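Local coordinates for nsp9 (Porcine coronavirus HKU15, PDB 5YM6), which probably binds single-stranded RNA as a small replicase-encoded protein of the viral replication machinery, with dimerization enhancing its affinity for nucleic acid, at residues B[7-12]-B[95-100]; B[45-50]-B[81-86]; B[61-66]-B[85-90]. All coordinates share one frame; numbering follows the deposited sequence.

Contact 1 of 3, residues B[7-12]-B[95-100]; sequences RNVFTA and RGMVIG
Met97 reaches from helix 92-105 to residues 7-9 and places its terminal methyl between Arg7 and Val9. The apolar contacts come first. Met97 CE lies 3.5 Å from Arg7 CB, and SD follows at 4.1 Å from the same CB, so the thioether end rests on the root of the arginine while the guanidinium leads away. On the other residue, Val9 CG2 meets Met97 CE at 4.0 Å; the two side chains run antiparallel as they pass. Bends at chi2 (-70°) and chi3 (-64°) fold the methionine back so that its methyl, rather than its sulfur, makes the closest approach.

Contacts with backbone atoms form the second group. Met97 CE is 3.3 Å from Arg7 O, and Val9 CG2 is 3.8 Å from Met97 O. No hydrogen bond joins the two segments; what passes between them is van der Waals contact. The segment axes approach to 8.9 Å at a signed crossing angle of -63°, and Val9 CA and Val98 CA are 6.9 Å apart.

Val98 also packs on Val40, Ala41 and Phe86. Beside this contact, Met97 packs on Gly96 of the second subunit, and Arg7 O receives a weak hydrogen bond from Ser103 of that subunit. The arrangement is that of the nsp9 fold: a C-terminal helix carrying a GxxxG motif, here Gly96 to Gly100, laid across the barrel at the dimer interface.

Contact 2 of 3, residues B[45-50]-B[81-86]; sequences TKDNLK and VVYLYF
Tyr85 OH is gripped by two backbone groups of 45-50. It donates to Lys46 O at 2.6 Å, reaching that oxygen 33° out of the carbonyl plane, and accepts from Leu49 N at 3.2 Å with a nearly straight N-H...O angle of 170°. One phenol thus uses both its proton and its oxygen to fix the turn that leads into strand 49-55.

Each tyrosine also has a CH-pi contact. Leu49 CB sits over a face of the Tyr85 ring, 4.0 Å from its centroid, the leucine lying roughly perpendicular to the tyrosine. Asp47 CB covers a face of the Tyr83 ring, 3.6 Å from its centroid, while Thr45 O lies at that ring's edge, 3.5 Å from Tyr83 CE2. In both tyrosines CG stands opposite the carbonyl carbon (chi1 near -60°), giving the rings the same rotation about the bond to CB, and both CB atoms point at 45-50. At the far end one water donates to Thr45 O (2.9 Å) and to Val81 O (3.0 Å).

Lys46 NZ turns to a salt bridge with Asp18. Residues 45-48 connect strands 36-44 and 49-55. Strand 82-86 runs between strands 36-44 and 69-71, bonding through its backbone to both; its alternate residues Leu84 and Phe86 pack on helix 92-105.

Contact 3 of 3, residues B[61-66]-B[85-90]; sequences TVLNLD and YFIQNI
Leu65 and Ile87 meet at a slant, with Leu65 CD2 3.9 Å from Ile87 CD1 and Leu63 CD1 4.1 Å from Ile87 CG2. Leu65 also leans on Tyr85, its CB 4.0 Å from CD2 of the ring, whereas Asp66 O comes to the ring's edge, 3.3 Å from the same CD2.

The polar side chains are turned differently. Asn64 and Gln88 lie alongside each other, their amide planes 66° apart; the tie from Asn64 ND2 to Gln88 OE1 is weak, at 3.4 Å. Gln88 can run beside Asn64 because its CG stands opposite the backbone N (chi1 -176°) and the chain continues extended. Asp66 OD1 comes 3.7 Å from Gln88 CA, its carboxylate nearly perpendicular (83°) to the glutamine amide.

Two backbone bonds set the register beneath these side chains: Gln88 N to Asn64 O and Asp66 N to Phe86 O, each 2.8 Å long. They flank Leu65 and Ile87, the pattern of a non-hydrogen-bonded antiparallel pair. Ile87 also opens a type II turn that ends at Ile90. This single bridge joins Leu65, next to edge strand 60-64, to Ile87, next to strand 82-86, itself beside the other outermost strand, 69-71, consistent with closure of the nsp9 barrel.

Overall arrangement
All three contacts belong to one compact nsp9 domain. The centres of contacts 2 and 3 are about 12 Å apart; contact 1 lies about 17 Å from contact 2 and 15 Å from contact 3, across the chain's centre from both. Along the chain the order is 7-12, 45-50, 61-66, then the overlapping 81-86 and 85-90, and finally 95-100. Contacts 2 and 3 share strand 82-86, including Tyr85 and Phe86, and Leu49 packs on Leu65 between them. Phe86 then meets Arg95, Val98 and Ile99 of helix 92-105, connecting strand 82-86 to the helix of contact 1. The barrel is thereby continuous with the helix that faces the second subunit, consistent with dimerization enhancing nucleic acid affinity.

Contact 1 of 3, residues B[7-12]-B[95-100]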
ATOM      1  N   ARG B   7       8.756   0.056   4.235  1.00 41.63           N
ATOM      2  CA  ARG B   7       9.004  -0.269   2.846  1.00 38.66           C
ATOM      3  C   ARG B   7       8.981   1.015   2.041  1.00 37.91           C
ATOM      4  O   ARG B   7       8.268   1.953   2.379  1.00 38.12           O
ATOM      5  CB  ARG B   7       7.965  -1.267   2.335  1.00 38.58           C
ATOM      6  CG  ARG B   7       8.054  -2.646   2.970  1.00 41.28           C
ATOM      7  CD  ARG B   7       6.776  -3.418   2.715  1.00 41.58           C
ATOM      8  NE  ARG B   7       6.893  -4.844   3.007  1.00 45.54           N
ATOM      9  CZ  ARG B   7       6.799  -5.381   4.220  1.00 49.10           C
ATOM     10  NH1 ARG B   7       6.918  -6.693   4.361  1.00 53.58           N
ATOM     11  NH2 ARG B   7       6.592  -4.618   5.289  1.00 45.48           N
ATOM     12  N   ASN B   8       9.776   1.073   0.983  1.00 34.78           N
ATOM     13  CA  ASN B   8       9.758   2.232   0.121  1.00 34.30           C
ATOM     14  C   ASN B   8       9.428   1.820  -1.298  1.00 30.47           C
ATOM     15  O   ASN B   8       9.540   0.643  -1.650  1.00 31.39           O
ATOM     16  CB  ASN B   8      11.099   2.968   0.155  1.00 40.12           C
ATOM     17  CG  ASN B   8      11.288   3.776   1.421  1.00 48.90           C
ATOM     18  OD1 ASN B   8      10.327   4.288   1.996  1.00 49.53           O
ATOM     19  ND2 ASN B   8      12.534   3.899   1.863  1.00 53.16           N
ATOM     20  N   VAL B   9       8.994   2.789  -2.089  1.00 27.64           N
ATOM     21  CA  VAL B   9       8.832   2.595  -3.523  1.00 27.50           C
ATOM     22  C   VAL B   9       9.824   3.495  -4.269  1.00 31.99           C
ATOM     23  O   VAL B   9       9.912   4.694  -3.997  1.00 30.76           O
ATOM     24  CB  VAL B   9       7.384   2.913  -3.996  1.00 29.86           C
ATOM     25  CG1 VAL B   9       7.293   2.888  -5.514  1.00 27.97           C
ATOM     26  CG2 VAL B   9       6.377   1.946  -3.377  1.00 31.84           C
ATOM     27  N   PHE B  10      10.583   2.936  -5.206  1.00 29.39           N
ATOM     28  CA  PHE B  10      11.341   3.806  -6.090  1.00 31.19           C
ATOM     29  C   PHE B  10      11.139   3.326  -7.514  1.00 25.78           C
ATOM     30  O   PHE B  10      10.856   2.153  -7.755  1.00 26.83           O
ATOM     31  CB  PHE B  10      12.834   3.879  -5.699  1.00 32.81           C
ATOM     32  CG  PHE B  10      13.702   2.797  -6.295  1.00 29.36           C
ATOM     33  CD1 PHE B  10      13.898   1.596  -5.633  1.00 29.75           C
ATOM     34  CD2 PHE B  10      14.359   2.998  -7.500  1.00 34.54           C
ATOM     35  CE1 PHE B  10      14.703   0.601  -6.179  1.00 31.62           C
ATOM     36  CE2 PHE B  10      15.170   2.007  -8.043  1.00 33.28           C
ATOM     37  CZ  PHE B  10      15.338   0.812  -7.385  1.00 30.31           C
ATOM     38  N   THR B  11      11.276   4.253  -8.445  1.00 25.46           N
ATOM     39  CA  THR B  11      10.971   3.992  -9.840  1.00 22.49           C
ATOM     40  C   THR B  11      12.200   4.073 -10.731  1.00 26.86           C
ATOM     41  O   THR B  11      13.084   4.905 -10.523  1.00 27.62           O
ATOM     42  CB  THR B  11       9.909   4.977 -10.352  1.00 27.01           C
ATOM     43  OG1 THR B  11      10.416   6.312 -10.258  1.00 28.65           O
ATOM     44  CG2 THR B  11       8.644   4.870  -9.520  1.00 29.15           C
ATOM     45  N   ALA B  12      12.258   3.191 -11.720  1.00 22.83           N
ATOM     46  CA  ALA B  12      13.284   3.269 -12.752  1.00 24.50           C
ATOM     47  C   ALA B  12      12.686   2.838 -14.084  1.00 23.71           C
ATOM     48  O   ALA B  12      11.524   3.080 -14.337  1.00 22.94           O
ATOM     49  CB  ALA B  12      14.477   2.415 -12.380  1.00 26.47           C
ATOM     50  N   ARG B  95       0.928  -4.490  -3.866  1.00 22.85           N
ATOM     51  CA  ARG B  95       0.015  -3.737  -4.718  1.00 26.20           C
ATOM     52  C   ARG B  95      -0.413  -2.471  -3.984  1.00 24.80           C
ATOM     53  O   ARG B  95      -0.433  -1.383  -4.565  1.00 21.98           O
ATOM     54  CB  ARG B  95      -1.203  -4.577  -5.115  1.00 26.93           C
ATOM     55  CG  ARG B  95      -0.857  -5.747  -6.063  1.00 27.35           C
ATOM     56  CD  ARG B  95      -1.933  -6.837  -6.081  1.00 34.42           C
ATOM     57  NE  ARG B  95      -3.165  -6.425  -6.752  1.00 38.03           N
ATOM     58  CZ  ARG B  95      -3.448  -6.674  -8.031  1.00 40.52           C
ATOM     59  NH1 ARG B  95      -4.595  -6.251  -8.548  1.00 37.86           N
ATOM     60  NH2 ARG B  95      -2.586  -7.343  -8.798  1.00 36.19           N
ATOM     61  N   GLY B  96      -0.729  -2.609  -2.701  1.00 24.38           N
ATOM     62  CA  GLY B  96      -1.111  -1.453  -1.901  1.00 23.59           C
ATOM     63  C   GLY B  96      -0.018  -0.400  -1.845  1.00 24.07           C
ATOM     64  O   GLY B  96      -0.298   0.786  -1.936  1.00 22.39           O
ATOM     65  N   MET B  97       1.221  -0.835  -1.671  1.00 19.93           N
ATOM     66  CA  MET B  97       2.356   0.092  -1.664  1.00 24.69           C
ATOM     67  C   MET B  97       2.411   0.948  -2.939  1.00 26.74           C
ATOM     68  O   MET B  97       2.588   2.170  -2.889  1.00 28.11           O
ATOM     69  CB  MET B  97       3.672  -0.679  -1.518  1.00 22.01           C
ATOM     70  CG  MET B  97       3.951  -1.245  -0.137  1.00 26.84           C
ATOM     71  SD  MET B  97       4.321   0.030   1.067  1.00 25.17           S
ATOM     72  CE  MET B  97       5.844   0.732   0.424  1.00 32.44           C
ATOM     73  N   VAL B  98       2.256   0.296  -4.083  1.00 25.95           N
ATOM     74  CA  VAL B  98       2.347   0.992  -5.372  1.00 24.43           C
ATOM     75  C   VAL B  98       1.120   1.859  -5.637  1.00 28.08           C
ATOM     76  O   VAL B  98       1.244   2.994  -6.097  1.00 27.91           O
ATOM     77  CB  VAL B  98       2.560  -0.012  -6.510  1.00 27.90           C
ATOM     78  CG1 VAL B  98       2.439   0.660  -7.878  1.00 25.57           C
ATOM     79  CG2 VAL B  98       3.914  -0.651  -6.359  1.00 26.65           C
ATOM     80  N   ILE B  99      -0.067   1.361  -5.306  1.00 23.92           N
ATOM     81  CA  ILE B  99      -1.278   2.168  -5.481  1.00 27.10           C
ATOM     82  C   ILE B  99      -1.207   3.439  -4.634  1.00 30.24           C
ATOM     83  O   ILE B  99      -1.592   4.516  -5.093  1.00 31.44           O
ATOM     84  CB  ILE B  99      -2.542   1.370  -5.127  1.00 26.40           C
ATOM     85  CG1 ILE B  99      -2.758   0.262  -6.161  1.00 28.34           C
ATOM     86  CG2 ILE B  99      -3.771   2.270  -5.091  1.00 31.76           C
ATOM     87  CD1 ILE B  99      -3.926  -0.643  -5.855  1.00 34.89           C
ATOM     88  N   GLY B 100      -0.701   3.315  -3.408  1.00 26.95           N
ATOM     89  CA  GLY B 100      -0.546   4.471  -2.543  1.00 29.84           C
ATOM     90  C   GLY B 100       0.417   5.488  -3.130  1.00 35.48           C
ATOM     91  O   GLY B 100       0.181   6.699  -3.073  1.00 33.94           O
TER

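Contact 2 of 3, residues B[45-50]-B[81-86]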
ATOM      1  N   THR B  45       2.271   3.970 -21.825  1.00 27.69           N
ATOM      2  CA  THR B  45       1.155   4.483 -22.603  1.00 26.99           C
ATOM      3  C   THR B  45       0.590   3.383 -23.511  1.00 27.78           C
ATOM      4  O   THR B  45      -0.462   3.558 -24.129  1.00 27.16           O
ATOM      5  CB  THR B  45       1.565   5.701 -23.443  1.00 28.67           C
ATOM      6  OG1 THR B  45       2.714   5.368 -24.226  1.00 31.69           O
ATOM      7  CG2 THR B  45       1.906   6.874 -22.534  1.00 33.91           C
ATOM      8  N   LYS B  46       1.277   2.247 -23.584  1.00 23.60           N
ATOM      9  CA  LYS B  46       0.817   1.130 -24.423  1.00 24.49           C
ATOM     10  C   LYS B  46      -0.152   0.253 -23.638  1.00 27.43           C
ATOM     11  O   LYS B  46       0.092  -0.035 -22.456  1.00 23.99           O
ATOM     12  CB  LYS B  46       1.995   0.294 -24.921  1.00 28.79           C
ATOM     13  CG  LYS B  46       2.962   1.018 -25.859  1.00 28.50           C
ATOM     14  CD  LYS B  46       3.982   0.043 -26.457  1.00 35.48           C
ATOM     15  CE  LYS B  46       3.284  -1.087 -27.217  1.00 40.02           C
ATOM     16  NZ  LYS B  46       4.184  -2.186 -27.703  1.00 35.54           N
ATOM     17  N   ASP B  47      -1.233  -0.190 -24.282  1.00 25.18           N
ATOM     18  CA  ASP B  47      -2.227  -1.006 -23.587  1.00 27.05           C
ATOM     19  C   ASP B  47      -2.079  -2.505 -23.871  1.00 24.63           C
ATOM     20  O   ASP B  47      -2.879  -3.308 -23.390  1.00 28.14           O
ATOM     21  CB  ASP B  47      -3.652  -0.538 -23.934  1.00 28.65           C
ATOM     22  CG  ASP B  47      -4.075  -0.859 -25.378  1.00 31.41           C
ATOM     23  OD1 ASP B  47      -3.254  -1.298 -26.207  1.00 30.03           O
ATOM     24  OD2 ASP B  47      -5.266  -0.648 -25.680  1.00 30.12           O
ATOM     25  N   ASN B  48      -1.034  -2.880 -24.607  1.00 24.09           N
ATOM     26  CA  ASN B  48      -0.891  -4.259 -25.067  1.00 27.36           C
ATOM     27  C   ASN B  48       0.356  -4.979 -24.569  1.00 25.80           C
ATOM     28  O   ASN B  48       0.831  -5.908 -25.221  1.00 23.89           O
ATOM     29  CB  ASN B  48      -0.914  -4.318 -26.601  1.00 28.96           C
ATOM     30  CG  ASN B  48       0.191  -3.490 -27.243  1.00 25.95           C
ATOM     31  OD1 ASN B  48       0.578  -2.460 -26.720  1.00 30.14           O
ATOM     32  ND2 ASN B  48       0.702  -3.952 -28.385  1.00 30.96           N
ATOM     33  N   LEU B  49       0.879  -4.583 -23.411  1.00 22.30           N
ATOM     34  CA  LEU B  49       2.078  -5.236 -22.899  1.00 20.61           C
ATOM     35  C   LEU B  49       1.742  -6.609 -22.311  1.00 23.36           C
ATOM     36  O   LEU B  49       0.715  -6.787 -21.652  1.00 24.96           O
ATOM     37  CB  LEU B  49       2.772  -4.358 -21.846  1.00 19.05           C
ATOM     38  CG  LEU B  49       3.153  -2.968 -22.366  1.00 23.46           C
ATOM     39  CD1 LEU B  49       3.940  -2.206 -21.318  1.00 23.30           C
ATOM     40  CD2 LEU B  49       3.957  -3.073 -23.672  1.00 26.52           C
ATOM     41  N   LYS B  50       2.628  -7.571 -22.538  1.00 24.33           N
ATOM     42  CA  LYS B  50       2.421  -8.921 -22.044  1.00 25.54           C
ATOM     43  C   LYS B  50       3.460  -9.346 -21.010  1.00 21.03           C
ATOM     44  O   LYS B  50       3.129 -10.014 -20.027  1.00 24.45           O
ATOM     45  CB  LYS B  50       2.421  -9.908 -23.213  1.00 27.20           C
ATOM     46  CG  LYS B  50       2.225 -11.358 -22.797  1.00 35.22           C
ATOM     47  CD  LYS B  50       2.276 -12.288 -23.994  1.00 39.76           C
ATOM     48  CE  LYS B  50       2.251 -13.748 -23.561  1.00 39.46           C
ATOM     49  NZ  LYS B  50       2.373 -14.643 -24.745  1.00 43.80           N
ATOM     50  N   VAL B  81      -3.518   9.290 -21.041  1.00 46.64           N
ATOM     51  CA  VAL B  81      -3.965   8.012 -20.507  1.00 41.31           C
ATOM     52  C   VAL B  81      -2.770   7.080 -20.294  1.00 38.14           C
ATOM     53  O   VAL B  81      -1.997   6.824 -21.219  1.00 36.09           O
ATOM     54  CB  VAL B  81      -4.983   7.335 -21.439  1.00 45.15           C
ATOM     55  CG1 VAL B  81      -5.475   6.046 -20.829  1.00 42.72           C
ATOM     56  CG2 VAL B  81      -6.156   8.267 -21.715  1.00 49.58           C
ATOM     57  N   VAL B  82      -2.625   6.589 -19.068  1.00 34.62           N
ATOM     58  CA  VAL B  82      -1.530   5.697 -18.697  1.00 35.16           C
ATOM     59  C   VAL B  82      -2.101   4.323 -18.364  1.00 28.24           C
ATOM     60  O   VAL B  82      -3.238   4.233 -17.917  1.00 32.09           O
ATOM     61  CB  VAL B  82      -0.754   6.251 -17.469  1.00 35.75           C
ATOM     62  CG1 VAL B  82       0.528   5.486 -17.250  1.00 34.63           C
ATOM     63  CG2 VAL B  82      -0.464   7.738 -17.652  1.00 42.95           C
ATOM     64  N   TYR B  83      -1.333   3.253 -18.574  1.00 27.48           N
ATOM     65  CA  TYR B  83      -1.770   1.928 -18.127  1.00 24.65           C
ATOM     66  C   TYR B  83      -0.840   1.353 -17.079  1.00 24.38           C
ATOM     67  O   TYR B  83       0.366   1.317 -17.270  1.00 22.70           O
ATOM     68  CB  TYR B  83      -1.869   0.964 -19.299  1.00 25.10           C
ATOM     69  CG  TYR B  83      -2.856   1.446 -20.323  1.00 24.39           C
ATOM     70  CD1 TYR B  83      -4.219   1.199 -20.180  1.00 28.21           C
ATOM     71  CD2 TYR B  83      -2.431   2.186 -21.410  1.00 25.84           C
ATOM     72  CE1 TYR B  83      -5.125   1.669 -21.123  1.00 31.42           C
ATOM     73  CE2 TYR B  83      -3.315   2.649 -22.346  1.00 31.30           C
ATOM     74  CZ  TYR B  83      -4.658   2.394 -22.199  1.00 32.77           C
ATOM     75  OH  TYR B  83      -5.527   2.881 -23.157  1.00 35.61           O
ATOM     76  N   LEU B  84      -1.422   0.916 -15.975  1.00 22.15           N
ATOM     77  CA  LEU B  84      -0.685   0.304 -14.880  1.00 22.46           C
ATOM     78  C   LEU B  84      -0.815  -1.206 -14.988  1.00 21.73           C
ATOM     79  O   LEU B  84      -1.937  -1.734 -15.127  1.00 23.46           O
ATOM     80  CB  LEU B  84      -1.228   0.795 -13.527  1.00 22.45           C
ATOM     81  CG  LEU B  84      -0.723   0.097 -12.256  1.00 24.42           C
ATOM     82  CD1 LEU B  84       0.703   0.477 -11.970  1.00 23.71           C
ATOM     83  CD2 LEU B  84      -1.605   0.445 -11.045  1.00 29.78           C
ATOM     84  N   TYR B  85       0.319  -1.901 -14.954  1.00 20.74           N
ATOM     85  CA  TYR B  85       0.326  -3.359 -15.001  1.00 17.38           C
ATOM     86  C   TYR B  85       1.032  -3.877 -13.771  1.00 19.92           C
ATOM     87  O   TYR B  85       2.198  -3.532 -13.554  1.00 18.45           O
ATOM     88  CB  TYR B  85       1.084  -3.905 -16.207  1.00 18.75           C
ATOM     89  CG  TYR B  85       0.652  -3.494 -17.592  1.00 20.18           C
ATOM     90  CD1 TYR B  85       0.973  -2.241 -18.100  1.00 19.00           C
ATOM     91  CD2 TYR B  85       0.005  -4.399 -18.423  1.00 17.76           C
ATOM     92  CE1 TYR B  85       0.612  -1.883 -19.393  1.00 21.42           C
ATOM     93  CE2 TYR B  85      -0.342  -4.051 -19.716  1.00 22.54           C
ATOM     94  CZ  TYR B  85      -0.041  -2.792 -20.188  1.00 21.81           C
ATOM     95  OH  TYR B  85      -0.389  -2.447 -21.471  1.00 24.80           O
ATOM     96  N   PHE B  86       0.358  -4.708 -12.977  1.00 17.32           N
ATOM     97  CA  PHE B  86       1.040  -5.390 -11.896  1.00 19.12           C
ATOM     98  C   PHE B  86       1.712  -6.639 -12.426  1.00 16.89           C
ATOM     99  O   PHE B  86       1.239  -7.264 -13.378  1.00 21.44           O
ATOM    100  CB  PHE B  86       0.077  -5.750 -10.765  1.00 17.92           C
ATOM    101  CG  PHE B  86      -0.318  -4.576  -9.938  1.00 18.91           C
ATOM    102  CD1 PHE B  86       0.605  -3.976  -9.104  1.00 22.54           C
ATOM    103  CD2 PHE B  86      -1.590  -4.053 -10.021  1.00 29.89           C
ATOM    104  CE1 PHE B  86       0.260  -2.881  -8.342  1.00 25.43           C
ATOM    105  CE2 PHE B  86      -1.944  -2.961  -9.255  1.00 32.55           C
ATOM    106  CZ  PHE B  86      -1.012  -2.380  -8.420  1.00 26.85           C
TER
HETATM  107  O   HOH W   1      -2.189   5.827 -24.092  1.00 39.42           O

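Contact 3 of 3, residues B[61-66]-B[85-90]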
ATOM      1  N   THR B  61      15.382 -12.328 -16.274  1.00 45.21           N
ATOM      2  CA  THR B  61      14.150 -13.095 -16.182  1.00 41.85           C
ATOM      3  C   THR B  61      12.959 -12.364 -16.793  1.00 37.37           C
ATOM      4  O   THR B  61      12.830 -11.146 -16.672  1.00 39.71           O
ATOM      5  CB  THR B  61      13.817 -13.439 -14.725  1.00 46.48           C
ATOM      6  OG1 THR B  61      12.502 -14.007 -14.662  1.00 49.53           O
ATOM      7  CG2 THR B  61      13.867 -12.192 -13.860  1.00 47.56           C
ATOM      8  N   VAL B  62      12.097 -13.131 -17.444  1.00 32.89           N
ATOM      9  CA  VAL B  62      10.897 -12.601 -18.059  1.00 31.96           C
ATOM     10  C   VAL B  62       9.700 -12.845 -17.142  1.00 35.34           C
ATOM     11  O   VAL B  62       9.423 -13.984 -16.747  1.00 33.35           O
ATOM     12  CB  VAL B  62      10.658 -13.236 -19.439  1.00 34.74           C
ATOM     13  CG1 VAL B  62       9.383 -12.709 -20.055  1.00 35.00           C
ATOM     14  CG2 VAL B  62      11.851 -12.959 -20.352  1.00 37.62           C
ATOM     15  N   LEU B  63       9.012 -11.764 -16.788  1.00 25.25           N
ATOM     16  CA  LEU B  63       7.858 -11.838 -15.898  1.00 26.84           C
ATOM     17  C   LEU B  63       6.566 -11.509 -16.628  1.00 24.32           C
ATOM     18  O   LEU B  63       6.535 -10.595 -17.452  1.00 25.43           O
ATOM     19  CB  LEU B  63       8.022 -10.879 -14.729  1.00 27.90           C
ATOM     20  CG  LEU B  63       9.295 -11.058 -13.907  1.00 31.77           C
ATOM     21  CD1 LEU B  63       9.325 -10.024 -12.809  1.00 31.24           C
ATOM     22  CD2 LEU B  63       9.336 -12.465 -13.336  1.00 33.82           C
ATOM     23  N   ASN B  64       5.498 -12.232 -16.311  1.00 22.11           N
ATOM     24  CA  ASN B  64       4.201 -11.941 -16.912  1.00 21.20           C
ATOM     25  C   ASN B  64       3.526 -10.768 -16.239  1.00 21.49           C
ATOM     26  O   ASN B  64       3.674 -10.566 -15.032  1.00 22.38           O
ATOM     27  CB  ASN B  64       3.282 -13.159 -16.839  1.00 23.62           C
ATOM     28  CG  ASN B  64       3.787 -14.306 -17.674  1.00 32.88           C
ATOM     29  OD1 ASN B  64       4.236 -14.113 -18.808  1.00 30.78           O
ATOM     30  ND2 ASN B  64       3.765 -15.502 -17.104  1.00 34.14           N
ATOM     31  N   LEU B  65       2.772 -10.008 -17.029  1.00 20.53           N
ATOM     32  CA  LEU B  65       1.987  -8.878 -16.526  1.00 18.56           C
ATOM     33  C   LEU B  65       0.511  -9.237 -16.371  1.00 21.21           C
ATOM     34  O   LEU B  65      -0.050  -9.940 -17.219  1.00 20.73           O
ATOM     35  CB  LEU B  65       2.094  -7.700 -17.481  1.00 19.00           C
ATOM     36  CG  LEU B  65       3.522  -7.258 -17.775  1.00 21.78           C
ATOM     37  CD1 LEU B  65       3.542  -6.266 -18.935  1.00 18.43           C
ATOM     38  CD2 LEU B  65       4.113  -6.666 -16.510  1.00 18.77           C
ATOM     39  N   ASP B  66      -0.117  -8.715 -15.319  1.00 20.22           N
ATOM     40  CA  ASP B  66      -1.579  -8.712 -15.208  1.00 21.89           C
ATOM     41  C   ASP B  66      -2.163  -7.729 -16.217  1.00 24.44           C
ATOM     42  O   ASP B  66      -1.448  -6.886 -16.723  1.00 22.62           O
ATOM     43  CB  ASP B  66      -2.004  -8.351 -13.781  1.00 20.56           C
ATOM     44  CG  ASP B  66      -1.736  -9.470 -12.799  1.00 22.60           C
ATOM     45  OD1 ASP B  66      -1.583 -10.612 -13.254  1.00 23.82           O
ATOM     46  OD2 ASP B  66      -1.680  -9.209 -11.578  1.00 28.70           O
ATOM     47  N   TYR B  85       0.319  -1.901 -14.954  1.00 20.74           N
ATOM     48  CA  TYR B  85       0.326  -3.359 -15.001  1.00 17.38           C
ATOM     49  C   TYR B  85       1.032  -3.877 -13.771  1.00 19.92           C
ATOM     50  O   TYR B  85       2.198  -3.532 -13.554  1.00 18.45           O
ATOM     51  CB  TYR B  85       1.084  -3.905 -16.207  1.00 18.75           C
ATOM     52  CG  TYR B  85       0.652  -3.494 -17.592  1.00 20.18           C
ATOM     53  CD1 TYR B  85       0.973  -2.241 -18.100  1.00 19.00           C
ATOM     54  CD2 TYR B  85       0.005  -4.399 -18.423  1.00 17.76           C
ATOM     55  CE1 TYR B  85       0.612  -1.883 -19.393  1.00 21.42           C
ATOM     56  CE2 TYR B  85      -0.342  -4.051 -19.716  1.00 22.54           C
ATOM     57  CZ  TYR B  85      -0.041  -2.792 -20.188  1.00 21.81           C
ATOM     58  OH  TYR B  85      -0.389  -2.447 -21.471  1.00 24.80           O
ATOM     59  N   PHE B  86       0.358  -4.708 -12.977  1.00 17.32           N
ATOM     60  CA  PHE B  86       1.040  -5.390 -11.896  1.00 19.12           C
ATOM     61  C   PHE B  86       1.712  -6.639 -12.426  1.00 16.89           C
ATOM     62  O   PHE B  86       1.239  -7.264 -13.378  1.00 21.44           O
ATOM     63  CB  PHE B  86       0.077  -5.750 -10.765  1.00 17.92           C
ATOM     64  CG  PHE B  86      -0.318  -4.576  -9.938  1.00 18.91           C
ATOM     65  CD1 PHE B  86       0.605  -3.976  -9.104  1.00 22.54           C
ATOM     66  CD2 PHE B  86      -1.590  -4.053 -10.021  1.00 29.89           C
ATOM     67  CE1 PHE B  86       0.260  -2.881  -8.342  1.00 25.43           C
ATOM     68  CE2 PHE B  86      -1.944  -2.961  -9.255  1.00 32.55           C
ATOM     69  CZ  PHE B  86      -1.012  -2.380  -8.420  1.00 26.85           C
ATOM     70  N   ILE B  87       2.839  -6.979 -11.820  1.00 18.22           N
ATOM     71  CA  ILE B  87       3.550  -8.201 -12.176  1.00 20.50           C
ATOM     72  C   ILE B  87       2.741  -9.382 -11.616  1.00 20.24           C
ATOM     73  O   ILE B  87       2.204  -9.295 -10.514  1.00 21.92           O
ATOM     74  CB  ILE B  87       4.998  -8.185 -11.628  1.00 23.24           C
ATOM     75  CG1 ILE B  87       5.946  -7.506 -12.639  1.00 22.16           C
ATOM     76  CG2 ILE B  87       5.513  -9.599 -11.387  1.00 22.81           C
ATOM     77  CD1 ILE B  87       5.615  -6.076 -12.949  1.00 24.53           C
ATOM     78  N   GLN B  88       2.638 -10.462 -12.384  1.00 19.12           N
ATOM     79  CA  GLN B  88       1.786 -11.582 -11.998  1.00 22.32           C
ATOM     80  C   GLN B  88       2.198 -12.140 -10.635  1.00 22.52           C
ATOM     81  O   GLN B  88       3.389 -12.286 -10.354  1.00 21.23           O
ATOM     82  CB  GLN B  88       1.810 -12.686 -13.054  1.00 21.28           C
ATOM     83  CG  GLN B  88       0.837 -13.815 -12.707  1.00 25.41           C
ATOM     84  CD  GLN B  88       0.673 -14.839 -13.809  1.00 28.12           C
ATOM     85  OE1 GLN B  88       1.602 -15.106 -14.567  1.00 35.07           O
ATOM     86  NE2 GLN B  88      -0.521 -15.423 -13.899  1.00 33.99           N
ATOM     87  N   ASN B  89       1.192 -12.397  -9.799  1.00 22.68           N
ATOM     88  CA  ASN B  89       1.349 -13.032  -8.484  1.00 27.30           C
ATOM     89  C   ASN B  89       1.999 -12.156  -7.425  1.00 25.57           C
ATOM     90  O   ASN B  89       2.361 -12.628  -6.353  1.00 26.69           O
ATOM     91  CB  ASN B  89       2.142 -14.336  -8.618  1.00 27.16           C
ATOM     92  CG  ASN B  89       1.383 -15.386  -9.379  1.00 30.45           C
ATOM     93  OD1 ASN B  89       0.155 -15.469  -9.286  1.00 33.51           O
ATOM     94  ND2 ASN B  89       2.101 -16.193 -10.145  1.00 32.86           N
ATOM     95  N   ILE B  90       2.143 -10.872  -7.709  1.00 24.13           N
ATOM     96  CA  ILE B  90       2.701  -9.988  -6.707  1.00 28.97           C
ATOM     97  C   ILE B  90       1.683  -9.871  -5.549  1.00 26.45           C
ATOM     98  O   ILE B  90       0.476  -9.968  -5.760  1.00 27.72           O
ATOM     99  CB  ILE B  90       3.066  -8.621  -7.326  1.00 28.95           C
ATOM    100  CG1 ILE B  90       4.309  -8.040  -6.649  1.00 32.80           C
ATOM    101  CG2 ILE B  90       1.879  -7.703  -7.381  1.00 26.54           C
ATOM    102  CD1 ILE B  90       5.594  -8.671  -7.168  1.00 29.19           C
TER